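N2152 (Neocallimastix frontalis, PDB 5U22) probably hydrolyses glycosidic bonds in rare arabinosyl substrates, as a polyspecific family 39 glycoside hydrolase with a TIM barrel and a beta-sandwich. Local coordinates at residues A[169-174]-A[178-183]; A[125-130]-A[140-145]; A[195-200]-A[204-209]. All coordinates share one frame; numbering follows the deposited sequence.

Contact 1: A[169-174]-A[178-183]; sequences DLLRQI and EKIIGP
L171 and R172 pack on I180 in a mainly apolar helix-to-strand contact of the TIM barrel, where the last turns of helix 160-174 lie against the start of strand 180-185. The two segments are joined by a three-residue loop and bury 180 Å² between them, with the CA atoms of L171 and I180 7.8 Å apart. The CB atoms of L171 and I180 both point toward the opposing segment, and the L171 CB to I180 CD1 approach is 3.9 Å. R172 works differently: its CB points along the flank, and a bend at chi2 (-61°) brings the rest of the chain over the isoleucine. There I180 CD1 sits 3.5 Å above the guanidinium plane, displaced toward the rim. R172 NH1 is the guanidinium atom closest to it, 3.6 Å from I180 CD1. The same methyl also touches the shaft, with R172 CD 3.9 Å from I180 CD1. E178 O lies at the edge of the guanidinium, in its plane, but its 3.5 Å from R172 NH1 does not amount to a hydrogen bond. The polar end looks past both segments: R172 NH2 forms a salt bridge with D208 OD1 and a hydrogen bond with Y168 OH, while D208 OD2 accepts from I180 N. E178 turns its own carboxylate away from the helix, to K131 and to K179 N (3.0 Å from E178 OE2). With an alanine at R172, D208 and Y168 would probably lose their guanidinium partner and the end of I180 its cover. One arginine thus serves two chemistries, its face and shaft covering a methyl while its NH2 is spent on D208 and Y168, an arrangement likely to restrict rotation of the guanidinium.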
loop_
_atom_site.group_PDB
_atom_site.type_symbol
_atom_site.label_atom_id
_atom_site.label_comp_id
_atom_site.label_asym_id
_atom_site.label_seq_id
_atom_site.Cartn_x
_atom_site.Cartn_y
_atom_site.Cartn_z
ATOM N N ASP A 169 -13.352 6.702 -22.335
ATOM C CA ASP A 169 -13.794 7.848 -23.124
ATOM C C ASP A 169 -14.885 8.610 -22.399
ATOM O O ASP A 169 -14.928 9.847 -22.447
ATOM C CB ASP A 169 -14.280 7.395 -24.503
ATOM C CG ASP A 169 -13.144 6.904 -25.389
ATOM O OD1 ASP A 169 -11.976 7.102 -25.010
ATOM O OD2 ASP A 169 -13.419 6.314 -26.458
ATOM N N LEU A 170 -15.782 7.889 -21.723
ATOM C CA LEU A 170 -16.814 8.544 -20.928
ATOM C C LEU A 170 -16.196 9.401 -19.823
ATOM O O LEU A 170 -16.566 10.567 -19.646
ATOM C CB LEU A 170 -17.762 7.494 -20.343
ATOM C CG LEU A 170 -18.728 8.076 -19.299
ATOM C CD1 LEU A 170 -19.701 9.043 -19.959
ATOM C CD2 LEU A 170 -19.465 6.977 -18.564
ATOM N N LEU A 171 -15.242 8.837 -19.075
ATOM C CA LEU A 171 -14.642 9.555 -17.952
ATOM C C LEU A 171 -13.884 10.793 -18.410
ATOM O O LEU A 171 -13.868 11.817 -17.710
ATOM C CB LEU A 171 -13.714 8.619 -17.175
ATOM C CG LEU A 171 -14.476 7.571 -16.350
ATOM C CD1 LEU A 171 -13.537 6.585 -15.695
ATOM C CD2 LEU A 171 -15.348 8.261 -15.307
ATOM N N ARG A 172 -13.223 10.715 -19.565
ATOM C CA ARG A 172 -12.505 11.880 -20.071
ATOM C C ARG A 172 -13.463 12.992 -20.455
ATOM O O ARG A 172 -13.102 14.171 -20.389
ATOM C CB ARG A 172 -11.643 11.503 -21.273
ATOM C CG ARG A 172 -10.421 10.670 -20.948
ATOM C CD ARG A 172 -9.455 11.378 -20.011
ATOM N NE ARG A 172 -8.144 10.735 -20.057
ATOM C CZ ARG A 172 -7.329 10.599 -19.015
ATOM N NH1 ARG A 172 -7.681 11.053 -17.826
ATOM N NH2 ARG A 172 -6.159 9.996 -19.169
ATOM N N GLN A 173 -14.676 12.639 -20.864
ATOM C CA GLN A 173 -15.671 13.642 -21.213
ATOM C C GLN A 173 -16.292 14.273 -19.967
ATOM O O GLN A 173 -16.395 15.501 -19.877
ATOM C CB GLN A 173 -16.753 13.016 -22.100
ATOM N N ILE A 174 -16.709 13.458 -18.990
ATOM C CA ILE A 174 -17.488 13.989 -17.875
ATOM C C ILE A 174 -16.669 14.310 -16.621
ATOM O O ILE A 174 -17.179 15.008 -15.738
ATOM C CB ILE A 174 -18.657 13.050 -17.507
ATOM C CG1 ILE A 174 -18.157 11.746 -16.865
ATOM C CG2 ILE A 174 -19.518 12.755 -18.741
ATOM C CD1 ILE A 174 -19.295 10.787 -16.498
ATOM N N GLU A 178 -9.800 14.320 -13.665
ATOM C CA GLU A 178 -9.532 13.252 -12.719
ATOM C C GLU A 178 -8.629 12.201 -13.353
ATOM O O GLU A 178 -8.668 11.967 -14.564
ATOM C CB GLU A 178 -10.844 12.618 -12.243
ATOM C CG GLU A 178 -10.684 11.620 -11.101
ATOM C CD GLU A 178 -10.011 12.226 -9.878
ATOM O OE1 GLU A 178 -10.736 12.759 -9.001
ATOM O OE2 GLU A 178 -8.759 12.172 -9.795
ATOM N N LYS A 179 -7.799 11.580 -12.523
ATOM C CA LYS A 179 -6.988 10.460 -12.972
ATOM C C LYS A 179 -7.858 9.240 -13.239
ATOM O O LYS A 179 -8.885 9.031 -12.588
ATOM C CB LYS A 179 -5.940 10.107 -11.925
ATOM C CG LYS A 179 -5.034 11.271 -11.552
ATOM C CD LYS A 179 -3.941 11.436 -12.582
ATOM C CE LYS A 179 -2.917 12.472 -12.146
ATOM N NZ LYS A 179 -3.499 13.830 -12.143
ATOM N N ILE A 180 -7.429 8.428 -14.203
ATOM C CA ILE A 180 -8.064 7.149 -14.512
ATOM C C ILE A 180 -7.103 6.029 -14.130
ATOM O O ILE A 180 -5.927 6.046 -14.518
ATOM C CB ILE A 180 -8.468 7.065 -15.990
ATOM C CG1 ILE A 180 -9.539 8.119 -16.296
ATOM C CG2 ILE A 180 -9.015 5.679 -16.305
ATOM C CD1 ILE A 180 -9.919 8.205 -17.788
ATOM N N ILE A 181 -7.607 5.046 -13.384
ATOM C CA ILE A 181 -6.789 4.033 -12.727
ATOM C C ILE A 181 -7.180 2.657 -13.244
ATOM O O ILE A 181 -8.368 2.327 -13.297
ATOM C CB ILE A 181 -6.975 4.080 -11.199
ATOM C CG1 ILE A 181 -6.550 5.429 -10.631
ATOM C CG2 ILE A 181 -6.203 2.938 -10.515
ATOM C CD1 ILE A 181 -7.005 5.622 -9.186
ATOM N N GLY A 182 -6.186 1.842 -13.583
ATOM C CA GLY A 182 -6.458 0.453 -13.919
ATOM C C GLY A 182 -5.234 -0.216 -14.502
ATOM O O GLY A 182 -4.162 0.381 -14.528
ATOM N N PRO A 183 -5.384 -1.446 -15.004
ATOM C CA PRO A 183 -6.626 -2.204 -15.177
ATOM C C PRO A 183 -7.031 -3.044 -13.969
ATOM O O PRO A 183 -8.024 -3.751 -14.070
ATOM C CB PRO A 183 -6.297 -3.106 -16.360
ATOM C CG PRO A 183 -4.849 -3.414 -16.166
ATOM C CD PRO A 183 -4.222 -2.177 -15.542
#

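Contact 2: A[125-130]-A[140-145]; sequences RSFIND and YGNEIW
I128 and N142 mark the nearest backbone approach of the two segments, their CA atoms 9.5 Å apart, so the helix and the strand meet through side chains alone. Residues 125-130 are regular helix, as the bond from N129 N to R125 O (3.0 Å) attests, and residues 140-143 are strand. The interface is small, 73 Å², and all three residues that touch are buried. On the strand, N142 sends its CB toward the helix. On the helix, F127 does likewise, whereas I128 starts off to the flank and turns back at chi2 (-58°), which carries CD1 to the amide: I128 CD1 is 4.3 Å from N142 CG. The contact lies within the beta-alpha-beta crossover of the TIM barrel formed by strand 98-102, helix 117-134 and strand 139-143, the side chain of N142 pointing out of the barrel wall into the helix layer. F127 has CG trans to its backbone N (chi1 168°), and its ring reaches N142 edge-on: F127 CE2 lies 4.1 Å from the N142 atom modelled as ND2, with ring and amide planes 83° apart. Which end of that amide is nitrogen is uncertain, so the approach is best read as van der Waals packing. The phenylalanine also packs against V84 and I85 of helix 84-91 and I101 of strand 98-102. The next residue along the strand, E143, faces the other way and is held by R68, S184 and N245. W145 follows, edge-to-face with Y112, W120 and W152, and leads directly into an Asn-Glu-Pro sequence, consistent with the acid/base motif of clan GH-A enzymes.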
loop_
_atom_site.group_PDB
_atom_site.type_symbol
_atom_site.label_atom_id
_atom_site.label_comp_id
_atom_site.label_asym_id
_atom_site.label_seq_id
_atom_site.Cartn_x
_atom_site.Cartn_y
_atom_site.Cartn_z
ATOM N N ARG A 125 -22.465 8.189 -14.538
ATOM C CA ARG A 125 -22.824 9.603 -14.663
ATOM C C ARG A 125 -23.426 10.135 -13.372
ATOM O O ARG A 125 -23.111 11.248 -12.941
ATOM C CB ARG A 125 -23.816 9.818 -15.803
ATOM C CG ARG A 125 -23.252 9.699 -17.188
ATOM C CD ARG A 125 -24.383 9.922 -18.202
ATOM N NE ARG A 125 -23.962 9.599 -19.554
ATOM C CZ ARG A 125 -23.202 10.397 -20.294
ATOM N NH1 ARG A 125 -22.770 11.547 -19.797
ATOM N NH2 ARG A 125 -22.865 10.046 -21.524
ATOM N N SER A 126 -24.336 9.368 -12.768
ATOM C CA SER A 126 -24.915 9.780 -11.494
ATOM C C SER A 126 -23.843 9.912 -10.420
ATOM O O SER A 126 -23.866 10.867 -9.633
ATOM C CB SER A 126 -25.993 8.792 -11.053
ATOM O OG SER A 126 -26.463 9.118 -9.758
ATOM N N PHE A 127 -22.877 8.982 -10.382
ATOM C CA PHE A 127 -21.818 9.097 -9.383
ATOM C C PHE A 127 -20.974 10.344 -9.624
ATOM O O PHE A 127 -20.634 11.068 -8.681
ATOM C CB PHE A 127 -20.912 7.867 -9.368
ATOM C CG PHE A 127 -19.665 8.100 -8.572
ATOM C CD1 PHE A 127 -19.722 8.115 -7.183
ATOM C CD2 PHE A 127 -18.471 8.434 -9.200
ATOM C CE1 PHE A 127 -18.586 8.407 -6.432
ATOM C CE2 PHE A 127 -17.330 8.728 -8.454
ATOM C CZ PHE A 127 -17.390 8.716 -7.069
ATOM N N ILE A 128 -20.604 10.595 -10.885
ATOM C CA ILE A 128 -19.735 11.733 -11.188
ATOM C C ILE A 128 -20.429 13.047 -10.863
ATOM O O ILE A 128 -19.799 14.002 -10.394
ATOM C CB ILE A 128 -19.279 11.676 -12.652
ATOM C CG1 ILE A 128 -18.346 10.482 -12.838
ATOM C CG2 ILE A 128 -18.550 12.949 -13.037
ATOM C CD1 ILE A 128 -17.124 10.532 -11.944
ATOM N N ASN A 129 -21.735 13.120 -11.101
ATOM C CA ASN A 129 -22.493 14.296 -10.683
ATOM C C ASN A 129 -22.380 14.517 -9.175
ATOM O O ASN A 129 -22.103 15.633 -8.718
ATOM C CB ASN A 129 -23.950 14.147 -11.100
ATOM C CG ASN A 129 -24.824 15.255 -10.551
ATOM O OD1 ASN A 129 -24.796 16.385 -11.046
ATOM N ND2 ASN A 129 -25.613 14.938 -9.526
ATOM N N ASP A 130 -22.591 13.456 -8.385
ATOM C CA ASP A 130 -22.490 13.589 -6.932
ATOM C C ASP A 130 -21.068 13.916 -6.507
ATOM O O ASP A 130 -20.859 14.676 -5.554
ATOM C CB ASP A 130 -22.959 12.309 -6.244
ATOM C CG ASP A 130 -24.439 12.046 -6.444
ATOM O OD1 ASP A 130 -25.162 12.981 -6.853
ATOM O OD2 ASP A 130 -24.885 10.910 -6.181
ATOM N N TYR A 140 -8.136 10.104 -5.404
ATOM C CA TYR A 140 -6.924 9.678 -6.089
ATOM C C TYR A 140 -7.161 9.481 -7.578
ATOM O O TYR A 140 -6.261 9.729 -8.392
ATOM C CB TYR A 140 -6.452 8.376 -5.457
ATOM C CG TYR A 140 -5.087 7.855 -5.845
ATOM C CD1 TYR A 140 -3.938 8.616 -5.660
ATOM C CD2 TYR A 140 -4.945 6.561 -6.339
ATOM C CE1 TYR A 140 -2.680 8.094 -5.978
ATOM C CE2 TYR A 140 -3.705 6.042 -6.652
ATOM C CZ TYR A 140 -2.582 6.809 -6.479
ATOM O OH TYR A 140 -1.355 6.261 -6.786
ATOM N N GLY A 141 -8.349 9.021 -7.936
ATOM C CA GLY A 141 -8.696 8.816 -9.329
ATOM C C GLY A 141 -9.941 7.967 -9.425
ATOM O O GLY A 141 -10.448 7.447 -8.427
ATOM N N ASN A 142 -10.445 7.864 -10.653
ATOM C CA ASN A 142 -11.549 6.969 -10.993
ATOM C C ASN A 142 -10.988 5.640 -11.486
ATOM O O ASN A 142 -10.345 5.587 -12.539
ATOM C CB ASN A 142 -12.437 7.569 -12.088
ATOM C CG ASN A 142 -13.167 8.823 -11.649
ATOM O OD1 ASN A 142 -13.225 9.819 -12.383
ATOM N ND2 ASN A 142 -13.731 8.782 -10.463
ATOM N N GLU A 143 -11.261 4.569 -10.753
ATOM C CA GLU A 143 -10.794 3.235 -11.108
ATOM C C GLU A 143 -11.918 2.511 -11.839
ATOM O O GLU A 143 -13.001 2.321 -11.279
ATOM C CB GLU A 143 -10.360 2.480 -9.852
ATOM C CG GLU A 143 -9.734 1.124 -10.117
ATOM C CD GLU A 143 -9.409 0.376 -8.833
ATOM O OE1 GLU A 143 -9.866 0.807 -7.745
ATOM O OE2 GLU A 143 -8.697 -0.646 -8.918
ATOM N N ILE A 144 -11.663 2.119 -13.088
ATOM C CA ILE A 144 -12.741 1.700 -13.981
ATOM C C ILE A 144 -13.316 0.345 -13.573
ATOM O O ILE A 144 -14.536 0.134 -13.640
ATOM C CB ILE A 144 -12.244 1.708 -15.444
ATOM C CG1 ILE A 144 -12.159 3.149 -15.951
ATOM C CG2 ILE A 144 -13.156 0.855 -16.359
ATOM C CD1 ILE A 144 -11.683 3.292 -17.402
ATOM N N TRP A 145 -12.470 -0.585 -13.135
ATOM C CA TRP A 145 -12.928 -1.943 -12.865
ATOM C C TRP A 145 -12.115 -2.528 -11.717
ATOM O O TRP A 145 -11.343 -1.827 -11.057
ATOM C CB TRP A 145 -12.831 -2.799 -14.133
ATOM C CG TRP A 145 -13.716 -4.023 -14.100
ATOM C CD1 TRP A 145 -13.313 -5.333 -14.050
ATOM C CD2 TRP A 145 -15.144 -4.042 -14.108
ATOM N NE1 TRP A 145 -14.410 -6.168 -14.029
ATOM C CE2 TRP A 145 -15.547 -5.399 -14.079
ATOM C CE3 TRP A 145 -16.129 -3.048 -14.152
ATOM C CZ2 TRP A 145 -16.888 -5.781 -14.075
ATOM C CZ3 TRP A 145 -17.470 -3.431 -14.162
ATOM C CH2 TRP A 145 -17.835 -4.790 -14.124
#

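Contact 3: A[195-200]-A[204-209]; sequences NFLQFS and NCLPDI
S200 and C205 tie the end of helix 190-202 to the loop that follows: C205 N donates to S200 O at 2.8 Å, a nearly straight bond (170°) that lies in the carbonyl plane on a lone pair. The serine side chain turns back on its own helix. With OG beside the backbone N (chi1 -67°), the hydroxyl donates to F196 O, S200 OG to F196 O being 2.9 Å, tilted out of the carbonyl plane, while S200 N comes to the same oxygen from the opposite face. The CB of S200 is left facing the loop, where L206 CD2 packs 3.7 Å from S200 CB. L206 also meets L197, the two chains crossing at about a right angle with L197 CD2 4.1 Å from L206 CD2. The bond to C205 belongs to a Schellman motif that ends the helix, with N204, at positive phi, as its C-prime residue; the chain then runs on to barrel strand 209-212. C205 takes the less roomy rotamer (chi1 54°), its SG between the backbone N and the carbonyl carbon. This puts the sulfur 3.7 Å from F199 CE2, in an oblique sulfur-aromatic contact: C205 SG is 4.8 Å from the centroid of the F199 ring. The two phenylalanines serve different parts of the loop: F196 reaches P207 from the opposing direction, with F196 CE2 3.8 Å from P207 CD in an oblique approach. W164 of helix 160-174 adds an edge-to-face partner to the F196 ring, touches P207 and donates through NE1 to C205 O.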
loop_
_atom_site.group_PDB
_atom_site.type_symbol
_atom_site.label_atom_id
_atom_site.label_comp_id
_atom_site.label_asym_id
_atom_site.label_seq_id
_atom_site.Cartn_x
_atom_site.Cartn_y
_atom_site.Cartn_z
ATOM N N ASN A 195 -0.354 -7.081 -23.360
ATOM C CA ASN A 195 -1.540 -7.006 -24.217
ATOM C C ASN A 195 -2.380 -5.783 -23.866
ATOM O O ASN A 195 -2.846 -5.055 -24.746
ATOM C CB ASN A 195 -2.362 -8.286 -24.092
ATOM C CG ASN A 195 -1.937 -9.371 -25.094
ATOM O OD1 ASN A 195 -1.661 -9.079 -26.264
ATOM N ND2 ASN A 195 -1.907 -10.623 -24.646
ATOM N N PHE A 196 -2.557 -5.515 -22.575
ATOM C CA PHE A 196 -3.337 -4.355 -22.166
ATOM C C PHE A 196 -2.637 -3.050 -22.526
ATOM O O PHE A 196 -3.285 -2.094 -22.970
ATOM C CB PHE A 196 -3.615 -4.391 -20.666
ATOM C CG PHE A 196 -4.235 -3.126 -20.164
ATOM C CD1 PHE A 196 -5.566 -2.858 -20.427
ATOM C CD2 PHE A 196 -3.492 -2.193 -19.456
ATOM C CE1 PHE A 196 -6.159 -1.694 -19.982
ATOM C CE2 PHE A 196 -4.078 -1.020 -19.012
ATOM C CZ PHE A 196 -5.413 -0.773 -19.277
ATOM N N LEU A 197 -1.326 -2.968 -22.291
ATOM C CA LEU A 197 -0.604 -1.747 -22.633
ATOM C C LEU A 197 -0.598 -1.509 -24.137
ATOM O O LEU A 197 -0.751 -0.368 -24.593
ATOM C CB LEU A 197 0.830 -1.820 -22.107
ATOM C CG LEU A 197 0.915 -1.781 -20.585
ATOM C CD1 LEU A 197 2.363 -1.972 -20.142
ATOM C CD2 LEU A 197 0.352 -0.470 -20.072
ATOM N N GLN A 198 -0.381 -2.566 -24.922
ATOM C CA GLN A 198 -0.396 -2.412 -26.373
ATOM C C GLN A 198 -1.762 -1.932 -26.855
ATOM O O GLN A 198 -1.859 -1.007 -27.671
ATOM C CB GLN A 198 -0.005 -3.725 -27.043
ATOM C CG GLN A 198 1.496 -4.001 -27.005
ATOM C CD GLN A 198 1.867 -5.318 -27.667
ATOM O OE1 GLN A 198 1.115 -6.287 -27.609
ATOM N NE2 GLN A 198 3.044 -5.365 -28.279
ATOM N N PHE A 199 -2.831 -2.548 -26.350
ATOM C CA PHE A 199 -4.181 -2.110 -26.688
ATOM C C PHE A 199 -4.404 -0.653 -26.306
ATOM O O PHE A 199 -4.965 0.129 -27.085
ATOM C CB PHE A 199 -5.212 -3.003 -25.990
ATOM C CG PHE A 199 -6.621 -2.497 -26.113
ATOM C CD1 PHE A 199 -7.399 -2.842 -27.209
ATOM C CD2 PHE A 199 -7.161 -1.654 -25.153
ATOM C CE1 PHE A 199 -8.701 -2.372 -27.336
ATOM C CE2 PHE A 199 -8.458 -1.169 -25.274
ATOM C CZ PHE A 199 -9.230 -1.525 -26.367
ATOM N N SER A 200 -3.964 -0.267 -25.104
ATOM C CA SER A 200 -4.315 1.039 -24.573
ATOM C C SER A 200 -3.493 2.153 -25.211
ATOM O O SER A 200 -4.004 3.256 -25.424
ATOM C CB SER A 200 -4.149 1.039 -23.054
ATOM O OG SER A 200 -5.097 0.171 -22.464
ATOM N N ASN A 204 -5.457 4.975 -27.427
ATOM C CA ASN A 204 -5.459 6.209 -26.642
ATOM C C ASN A 204 -6.297 6.076 -25.373
ATOM O O ASN A 204 -7.120 6.933 -25.052
ATOM C CB ASN A 204 -5.937 7.389 -27.484
ATOM C CG ASN A 204 -5.046 7.636 -28.681
ATOM O OD1 ASN A 204 -5.440 7.397 -29.817
ATOM N ND2 ASN A 204 -3.833 8.107 -28.426
ATOM N N CYS A 205 -6.074 4.996 -24.636
ATOM C CA CYS A 205 -6.780 4.823 -23.371
ATOM C C CYS A 205 -5.847 4.258 -22.304
ATOM O O CYS A 205 -6.255 3.455 -21.458
ATOM C CB CYS A 205 -8.036 3.959 -23.548
ATOM S SG CYS A 205 -7.826 2.335 -24.307
ATOM N N LEU A 206 -4.595 4.706 -22.302
ATOM C CA LEU A 206 -3.677 4.344 -21.229
ATOM C C LEU A 206 -4.147 4.949 -19.913
ATOM O O LEU A 206 -4.504 6.134 -19.871
ATOM C CB LEU A 206 -2.260 4.828 -21.535
ATOM C CG LEU A 206 -1.461 4.110 -22.625
ATOM C CD1 LEU A 206 -0.248 4.933 -23.001
ATOM C CD2 LEU A 206 -1.027 2.729 -22.145
ATOM N N PRO A 207 -4.142 4.184 -18.821
ATOM C CA PRO A 207 -4.469 4.772 -17.520
ATOM C C PRO A 207 -3.441 5.828 -17.136
ATOM O O PRO A 207 -2.289 5.801 -17.576
ATOM C CB PRO A 207 -4.429 3.571 -16.564
ATOM C CG PRO A 207 -3.508 2.599 -17.210
ATOM C CD PRO A 207 -3.665 2.796 -18.713
ATOM N N ASP A 208 -3.877 6.782 -16.318
ATOM C CA ASP A 208 -2.920 7.709 -15.726
ATOM C C ASP A 208 -2.112 7.047 -14.624
ATOM O O ASP A 208 -0.942 7.393 -14.417
ATOM C CB ASP A 208 -3.648 8.918 -15.173
ATOM C CG ASP A 208 -4.463 9.602 -16.217
ATOM O OD1 ASP A 208 -3.898 9.877 -17.299
ATOM O OD2 ASP A 208 -5.662 9.826 -15.970
ATOM N N ILE A 209 -2.727 6.114 -13.901
ATOM C CA ILE A 209 -2.092 5.381 -12.814
ATOM C C ILE A 209 -2.330 3.900 -13.086
ATOM O O ILE A 209 -3.487 3.469 -13.206
ATOM C CB ILE A 209 -2.663 5.779 -11.438
ATOM C CG1 ILE A 209 -2.678 7.305 -11.270
ATOM C CG2 ILE A 209 -1.857 5.125 -10.318
ATOM C CD1 ILE A 209 -3.449 7.792 -10.036
#

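The three contacts belong to consecutive parts of one TIM barrel and follow in series along the chain, contact 2 first and contact 3 last. Contacts 1 and 2, with centres about 8 Å apart, meet in neighbouring strands: probable hydrogen bonds run from N142 N to K179 O (2.7 Å) and from I181 N to N142 O (2.9 Å). Contacts 1 and 3, about 12 Å apart between centres, are bridged by D208 of 204-209, which reaches both R172 and the start of strand 180-185; G182 O also lies 3.5 Å from P207 CG. Contacts 2 and 3 are about 19 Å apart and touch lightly, at Y140 and I209. Contact 2 lies on the strand leading to the probable catalytic motif; L206 of contact 3 lies about 4 Å from a 1,2-ethanediol, probably from crystallisation.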